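Long-range contact in putative exported protein (Peptoclostridium difficile, PDB 5TTA), which is of unknown function but is probably exported, and belongs to the DUF5780 family of the E-set clan: residues 48-58 / 194-203. Numbering follows the deposited sequence.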
ATOM      1  N   ILE A  48     -29.560   7.195  12.564  1.00 24.49           N
ATOM      2  CA  ILE A  48     -28.618   8.109  13.217  1.00 19.93           C
ATOM      3  C   ILE A  48     -28.488   7.654  14.648  1.00 22.35           C
ATOM      4  O   ILE A  48     -29.503   7.439  15.325  1.00 24.13           O
ATOM      5  CB  ILE A  48     -29.123   9.561  13.186  1.00 25.89           C
ATOM      6  CG1 ILE A  48     -29.508   9.970  11.779  1.00 30.43           C
ATOM      7  CG2 ILE A  48     -28.088  10.509  13.831  1.00 23.44           C
ATOM      8  CD1 ILE A  48     -28.485  10.795  11.086  1.00 37.67           C
ATOM      9  N   GLN A  49     -27.245   7.483  15.099  1.00 22.42           N
ATOM     10  CA  GLN A  49     -26.931   7.233  16.492  1.00 29.52           C
ATOM     11  C   GLN A  49     -25.837   8.202  16.927  1.00 29.93           C
ATOM     12  O   GLN A  49     -25.019   8.648  16.113  1.00 22.13           O
ATOM     13  CB  GLN A  49     -26.494   5.778  16.692  1.00 26.02           C
ATOM     14  CG  GLN A  49     -27.552   4.800  16.155  1.00 37.83           C
ATOM     15  CD  GLN A  49     -27.288   3.325  16.465  1.00 49.56           C
ATOM     16  OE1 GLN A  49     -26.307   2.970  17.130  1.00 51.01           O
ATOM     17  NE2 GLN A  49     -28.173   2.454  15.964  1.00 51.56           N
ATOM     18  N   TYR A  50     -25.838   8.531  18.215  1.00 20.57           N
ATOM     19  CA  TYR A  50     -24.856   9.445  18.798  1.00 21.82           C
ATOM     20  C   TYR A  50     -23.940   8.689  19.745  1.00 30.49           C
ATOM     21  O   TYR A  50     -24.391   7.808  20.488  1.00 29.37           O
ATOM     22  CB  TYR A  50     -25.559  10.578  19.543  1.00 24.88           C
ATOM     23  CG  TYR A  50     -26.573  11.268  18.670  1.00 29.79           C
ATOM     24  CD1 TYR A  50     -27.881  10.794  18.566  1.00 34.38           C
ATOM     25  CD2 TYR A  50     -26.204  12.364  17.901  1.00 27.62           C
ATOM     26  CE1 TYR A  50     -28.802  11.425  17.729  1.00 36.15           C
ATOM     27  CE2 TYR A  50     -27.112  13.005  17.081  1.00 31.76           C
ATOM     28  CZ  TYR A  50     -28.397  12.541  16.994  1.00 33.66           C
ATOM     29  OH  TYR A  50     -29.282  13.204  16.174  1.00 36.57           O
ATOM     30  N   ASP A  51     -22.657   9.041  19.736  1.00 26.60           N
ATOM     31  CA  ASP A  51     -21.737   8.304  20.581  1.00 28.56           C
ATOM     32  C   ASP A  51     -21.945   8.683  22.051  1.00 28.83           C
ATOM     33  O   ASP A  51     -22.708   9.599  22.396  1.00 28.36           O
ATOM     34  CB  ASP A  51     -20.293   8.519  20.124  1.00 35.05           C
ATOM     35  CG  ASP A  51     -19.769   9.943  20.369  1.00 34.24           C
ATOM     36  OD1 ASP A  51     -20.099  10.582  21.398  1.00 35.12           O
ATOM     37  OD2 ASP A  51     -18.965  10.412  19.533  1.00 34.65           O
ATOM     38  N   ASP A  52     -21.251   7.956  22.922  1.00 33.39           N
ATOM     39  CA  ASP A  52     -21.444   8.068  24.365  1.00 44.97           C
ATOM     40  C   ASP A  52     -20.631   9.177  25.013  1.00 45.06           C
ATOM     41  O   ASP A  52     -20.862   9.475  26.188  1.00 54.95           O
ATOM     42  CB  ASP A  52     -21.074   6.752  25.052  1.00 61.79           C
ATOM     43  CG  ASP A  52     -22.090   5.673  24.814  1.00 78.75           C
ATOM     44  OD1 ASP A  52     -21.678   4.502  24.655  1.00 89.39           O
ATOM     45  OD2 ASP A  52     -23.299   5.997  24.788  1.00 84.18           O
ATOM     46  N   THR A  53     -19.674   9.769  24.302  1.00 35.97           N
ATOM     47  CA  THR A  53     -18.828  10.807  24.874  1.00 33.76           C
ATOM     48  C   THR A  53     -19.686  12.024  25.191  1.00 36.65           C
ATOM     49  O   THR A  53     -20.857  12.086  24.796  1.00 34.97           O
ATOM     50  CB  THR A  53     -17.701  11.170  23.905  1.00 34.51           C
ATOM     51  OG1 THR A  53     -18.223  11.999  22.855  1.00 40.05           O
ATOM     52  CG2 THR A  53     -17.081   9.920  23.311  1.00 40.74           C
ATOM     53  N   PRO A  54     -19.140  13.019  25.911  1.00 39.03           N
ATOM     54  CA  PRO A  54     -19.911  14.256  26.134  1.00 40.41           C
ATOM     55  C   PRO A  54     -20.179  15.064  24.864  1.00 36.23           C
ATOM     56  O   PRO A  54     -20.991  15.992  24.913  1.00 38.86           O
ATOM     57  CB  PRO A  54     -19.049  15.045  27.134  1.00 46.75           C
ATOM     58  CG  PRO A  54     -17.701  14.390  27.142  1.00 51.05           C
ATOM     59  CD  PRO A  54     -17.916  12.966  26.730  1.00 47.87           C
ATOM     60  N   TYR A  55     -19.540  14.739  23.732  1.00 28.84           N
ATOM     61  CA  TYR A  55     -19.768  15.470  22.494  1.00 28.28           C
ATOM     62  C   TYR A  55     -20.833  14.828  21.619  1.00 31.22           C
ATOM     63  O   TYR A  55     -21.326  15.489  20.694  1.00 27.88           O
ATOM     64  CB  TYR A  55     -18.460  15.600  21.706  1.00 26.25           C
ATOM     65  CG  TYR A  55     -17.317  16.081  22.605  1.00 31.46           C
ATOM     66  CD1 TYR A  55     -16.379  15.190  23.123  1.00 34.98           C
ATOM     67  CD2 TYR A  55     -17.216  17.414  22.966  1.00 28.51           C
ATOM     68  CE1 TYR A  55     -15.354  15.632  23.958  1.00 34.01           C
ATOM     69  CE2 TYR A  55     -16.188  17.862  23.800  1.00 31.62           C
ATOM     70  CZ  TYR A  55     -15.265  16.961  24.292  1.00 33.84           C
ATOM     71  OH  TYR A  55     -14.251  17.411  25.129  1.00 37.73           O
ATOM     72  N   HIS A  56     -21.197  13.577  21.892  1.00 25.75           N
ATOM     73  CA  HIS A  56     -22.341  12.913  21.248  1.00 22.56           C
ATOM     74  C   HIS A  56     -22.332  13.119  19.733  1.00 24.95           C
ATOM     75  O   HIS A  56     -23.299  13.586  19.133  1.00 27.09           O
ATOM     76  CB  HIS A  56     -23.655  13.401  21.859  1.00 26.29           C
ATOM     77  CG  HIS A  56     -23.765  13.135  23.331  1.00 34.02           C
ATOM     78  ND1 HIS A  56     -23.876  11.861  23.845  1.00 35.45           N
ATOM     79  CD2 HIS A  56     -23.768  13.972  24.396  1.00 38.30           C
ATOM     80  CE1 HIS A  56     -23.946  11.924  25.165  1.00 40.68           C
ATOM     81  NE2 HIS A  56     -23.879  13.194  25.526  1.00 36.84           N
ATOM     82  N   TRP A  57     -21.226  12.733  19.111  1.00 21.54           N
ATOM     83  CA  TRP A  57     -21.128  12.924  17.673  1.00 21.37           C
ATOM     84  C   TRP A  57     -22.118  12.006  16.944  1.00 22.76           C
ATOM     85  O   TRP A  57     -22.330  10.858  17.356  1.00 19.43           O
ATOM     86  CB  TRP A  57     -19.724  12.653  17.173  1.00 20.51           C
ATOM     87  CG  TRP A  57     -18.735  13.786  17.424  1.00 23.62           C
ATOM     88  CD1 TRP A  57     -18.912  14.905  18.215  1.00 22.05           C
ATOM     89  CD2 TRP A  57     -17.416  13.865  16.902  1.00 27.34           C
ATOM     90  NE1 TRP A  57     -17.780  15.693  18.171  1.00 22.86           N
ATOM     91  CE2 TRP A  57     -16.843  15.070  17.380  1.00 25.22           C
ATOM     92  CE3 TRP A  57     -16.665  13.046  16.042  1.00 25.03           C
ATOM     93  CZ2 TRP A  57     -15.553  15.469  17.031  1.00 26.25           C
ATOM     94  CZ3 TRP A  57     -15.374  13.446  15.703  1.00 35.23           C
ATOM     95  CH2 TRP A  57     -14.829  14.642  16.208  1.00 30.14           C
ATOM     96  N   PRO A  58     -22.734  12.488  15.862  1.00 21.16           N
ATOM     97  CA  PRO A  58     -23.724  11.693  15.108  1.00 17.42           C
ATOM     98  C   PRO A  58     -23.095  10.834  14.028  1.00 15.50           C
ATOM     99  O   PRO A  58     -22.197  11.267  13.300  1.00 21.20           O
ATOM    100  CB  PRO A  58     -24.602  12.773  14.448  1.00 20.10           C
ATOM    101  CG  PRO A  58     -23.619  13.893  14.139  1.00 24.38           C
ATOM    102  CD  PRO A  58     -22.574  13.852  15.322  1.00 24.57           C
ATOM    103  N   TRP A 194     -26.739  18.607  11.812  1.00 23.38           N
ATOM    104  CA  TRP A 194     -26.706  18.363  13.246  1.00 22.54           C
ATOM    105  C   TRP A 194     -26.377  19.666  13.976  1.00 25.87           C
ATOM    106  O   TRP A 194     -25.528  20.443  13.534  1.00 24.89           O
ATOM    107  CB  TRP A 194     -25.671  17.278  13.540  1.00 21.50           C
ATOM    108  CG  TRP A 194     -25.341  16.965  14.968  1.00 21.83           C
ATOM    109  CD1 TRP A 194     -26.171  16.499  15.941  1.00 26.27           C
ATOM    110  CD2 TRP A 194     -24.033  17.064  15.561  1.00 24.31           C
ATOM    111  NE1 TRP A 194     -25.455  16.302  17.123  1.00 22.24           N
ATOM    112  CE2 TRP A 194     -24.145  16.649  16.909  1.00 24.82           C
ATOM    113  CE3 TRP A 194     -22.792  17.471  15.079  1.00 24.40           C
ATOM    114  CZ2 TRP A 194     -23.050  16.628  17.781  1.00 26.86           C
ATOM    115  CZ3 TRP A 194     -21.689  17.426  15.946  1.00 25.33           C
ATOM    116  CH2 TRP A 194     -21.833  17.006  17.275  1.00 25.61           C
ATOM    117  N   LYS A 195     -27.077  19.920  15.069  1.00 31.45           N
ATOM    118  CA  LYS A 195     -26.742  21.023  15.965  1.00 36.67           C
ATOM    119  C   LYS A 195     -26.274  20.424  17.289  1.00 29.80           C
ATOM    120  O   LYS A 195     -27.072  19.863  18.044  1.00 32.26           O
ATOM    121  CB  LYS A 195     -27.920  21.971  16.172  1.00 42.20           C
ATOM    122  CG  LYS A 195     -27.517  23.204  16.972  1.00 41.96           C
ATOM    123  CD  LYS A 195     -28.667  24.182  17.152  1.00 59.46           C
ATOM    124  CE  LYS A 195     -28.875  25.007  15.897  1.00 67.31           C
ATOM    125  NZ  LYS A 195     -27.629  25.737  15.526  1.00 70.67           N
ATOM    126  N   GLN A 196     -24.983  20.556  17.566  1.00 27.76           N
ATOM    127  CA  GLN A 196     -24.403  19.886  18.727  1.00 31.43           C
ATOM    128  C   GLN A 196     -24.992  20.418  20.030  1.00 29.64           C
ATOM    129  O   GLN A 196     -25.267  19.643  20.955  1.00 35.43           O
ATOM    130  CB  GLN A 196     -22.882  20.046  18.708  1.00 30.60           C
ATOM    131  CG  GLN A 196     -22.176  19.403  19.923  1.00 35.95           C
ATOM    132  CD  GLN A 196     -20.668  19.404  19.792  1.00 29.61           C
ATOM    133  OE1 GLN A 196     -20.068  20.410  19.392  1.00 30.93           O
ATOM    134  NE2 GLN A 196     -20.043  18.279  20.127  1.00 24.09           N
ATOM    135  N   SER A 197     -25.223  21.732  20.107  1.00 31.04           N
ATOM    136  CA  SER A 197     -25.694  22.346  21.347  1.00 40.64           C
ATOM    137  C   SER A 197     -27.027  21.765  21.811  1.00 40.14           C
ATOM    138  O   SER A 197     -27.267  21.654  23.015  1.00 39.26           O
ATOM    139  CB  SER A 197     -25.810  23.863  21.171  1.00 46.60           C
ATOM    140  OG  SER A 197     -26.766  24.202  20.176  1.00 50.80           O
ATOM    141  N   THR A 198     -27.898  21.372  20.884  1.00 33.70           N
ATOM    142  CA  THR A 198     -29.213  20.853  21.237  1.00 36.38           C
ATOM    143  C   THR A 198     -29.371  19.357  21.015  1.00 28.14           C
ATOM    144  O   THR A 198     -30.371  18.789  21.464  1.00 33.92           O
ATOM    145  CB  THR A 198     -30.291  21.563  20.425  1.00 35.93           C
ATOM    146  OG1 THR A 198     -30.025  21.348  19.030  1.00 30.67           O
ATOM    147  CG2 THR A 198     -30.309  23.054  20.747  1.00 40.65           C
ATOM    148  N   GLY A 199     -28.429  18.709  20.335  1.00 30.41           N
ATOM    149  CA  GLY A 199     -28.560  17.321  19.982  1.00 39.25           C
ATOM    150  C   GLY A 199     -29.502  17.044  18.827  1.00 38.43           C
ATOM    151  O   GLY A 199     -29.704  15.871  18.492  1.00 41.54           O
ATOM    152  N   GLU A 200     -30.078  18.075  18.210  1.00 35.83           N
ATOM    153  CA  GLU A 200     -31.065  17.878  17.154  1.00 40.38           C
ATOM    154  C   GLU A 200     -30.391  17.597  15.818  1.00 35.58           C
ATOM    155  O   GLU A 200     -29.355  18.182  15.492  1.00 30.88           O
ATOM    156  CB  GLU A 200     -31.962  19.105  17.003  1.00 47.83           C
ATOM    157  CG  GLU A 200     -32.628  19.581  18.270  1.00 62.29           C
ATOM    158  CD  GLU A 200     -33.280  20.944  18.085  1.00 74.97           C
ATOM    159  OE1 GLU A 200     -34.530  21.013  18.060  1.00 77.44           O
ATOM    160  OE2 GLU A 200     -32.536  21.945  17.941  1.00 75.45           O
ATOM    161  N   HIS A 201     -31.012  16.719  15.028  1.00 28.10           N
ATOM    162  CA  HIS A 201     -30.544  16.389  13.690  1.00 23.29           C
ATOM    163  C   HIS A 201     -31.703  16.568  12.715  1.00 24.60           C
ATOM    164  O   HIS A 201     -32.778  16.003  12.932  1.00 29.91           O
ATOM    165  CB  HIS A 201     -30.009  14.961  13.623  1.00 24.92           C
ATOM    166  CG  HIS A 201     -28.918  14.781  12.617  1.00 25.36           C
ATOM    167  ND1 HIS A 201     -29.084  15.078  11.282  1.00 27.95           N
ATOM    168  CD2 HIS A 201     -27.637  14.370  12.755  1.00 23.51           C
ATOM    169  CE1 HIS A 201     -27.951  14.853  10.640  1.00 27.48           C
ATOM    170  NE2 HIS A 201     -27.063  14.409  11.507  1.00 21.91           N
ATOM    171  N   GLY A 202     -31.483  17.341  11.644  1.00 23.75           N
ATOM    172  CA  GLY A 202     -32.545  17.544  10.670  1.00 23.27           C
ATOM    173  C   GLY A 202     -32.937  16.264   9.959  1.00 20.53           C
ATOM    174  O   GLY A 202     -34.055  16.149   9.436  1.00 28.40           O
ATOM    175  N   VAL A 203     -32.024  15.307   9.894  1.00 21.26           N
ATOM    176  CA  VAL A 203     -32.288  14.019   9.259  1.00 23.92           C
ATOM    177  C   VAL A 203     -33.051  13.147  10.245  1.00 27.31           C
ATOM    178  O   VAL A 203     -32.558  12.863  11.339  1.00 26.74           O
ATOM    179  CB  VAL A 203     -30.992  13.330   8.820  1.00 22.11           C
ATOM    180  CG1 VAL A 203     -31.293  11.910   8.342  1.00 21.16           C
ATOM    181  CG2 VAL A 203     -30.281  14.124   7.745  1.00 26.20           C
TER
HETATM  182  O   HOH W   1     -25.691  15.102  19.792  1.00 22.01           O
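P58 sets its CG and CD over one face of the W194 indole: its CD stands 3.4 Å from the centroid of the six-membered ring and only 6° off the ring normal, a CH-pi contact by both criteria. W194 reaches the proline because its CG is anti to the backbone N (chi1 173°), while its opposite face is taken by the CA of Q196, offset toward the rim. Two further aromatic side chains meet the same indole, Y50 through CE2 near NE1 and W57 through CD1, 3.7 Å from W194 CH2; Y50, W57 and W194 thus form an aromatic cluster. A second CH-pi contact lies farther along, where I48 CD1 sits over the imidazole face of H201, 4.0 Å from its centroid, and also touches V203 CG1. P58 CB meets that imidazole at its edge.

Polar bonds tie down the other end. Q196, extended beyond CG, sends NE2 to Y55 O over 3.1 Å at a nearly straight 163°, in the carbonyl plane on a lone pair. A water accepts from W194 NE1 (2.9 Å) and donates to H56 O, giving the indole N-H a bridge to the opposing backbone.

The loop offering these carbonyls is itself braced: a type I turn runs from T53 to H56, T53 OG1 accepts from Y55 N in an ST turn, and H56 ND1 bonds D51 O. Outside the pair, G117 O receives both W57 NE1 and Q196 NE2, V119 N donates to Q196 OE1, and H201 NE2 bonds L190 O. The contact thus packs the end of strand 41-50, the loop after it and the start of strand 58-66 against the small hairpin 194-201 and V203 just beyond it; the hairpin follows strand 183-189, the other neighbour of 58-66, and precedes strand 205-215 of the five-stranded sheet.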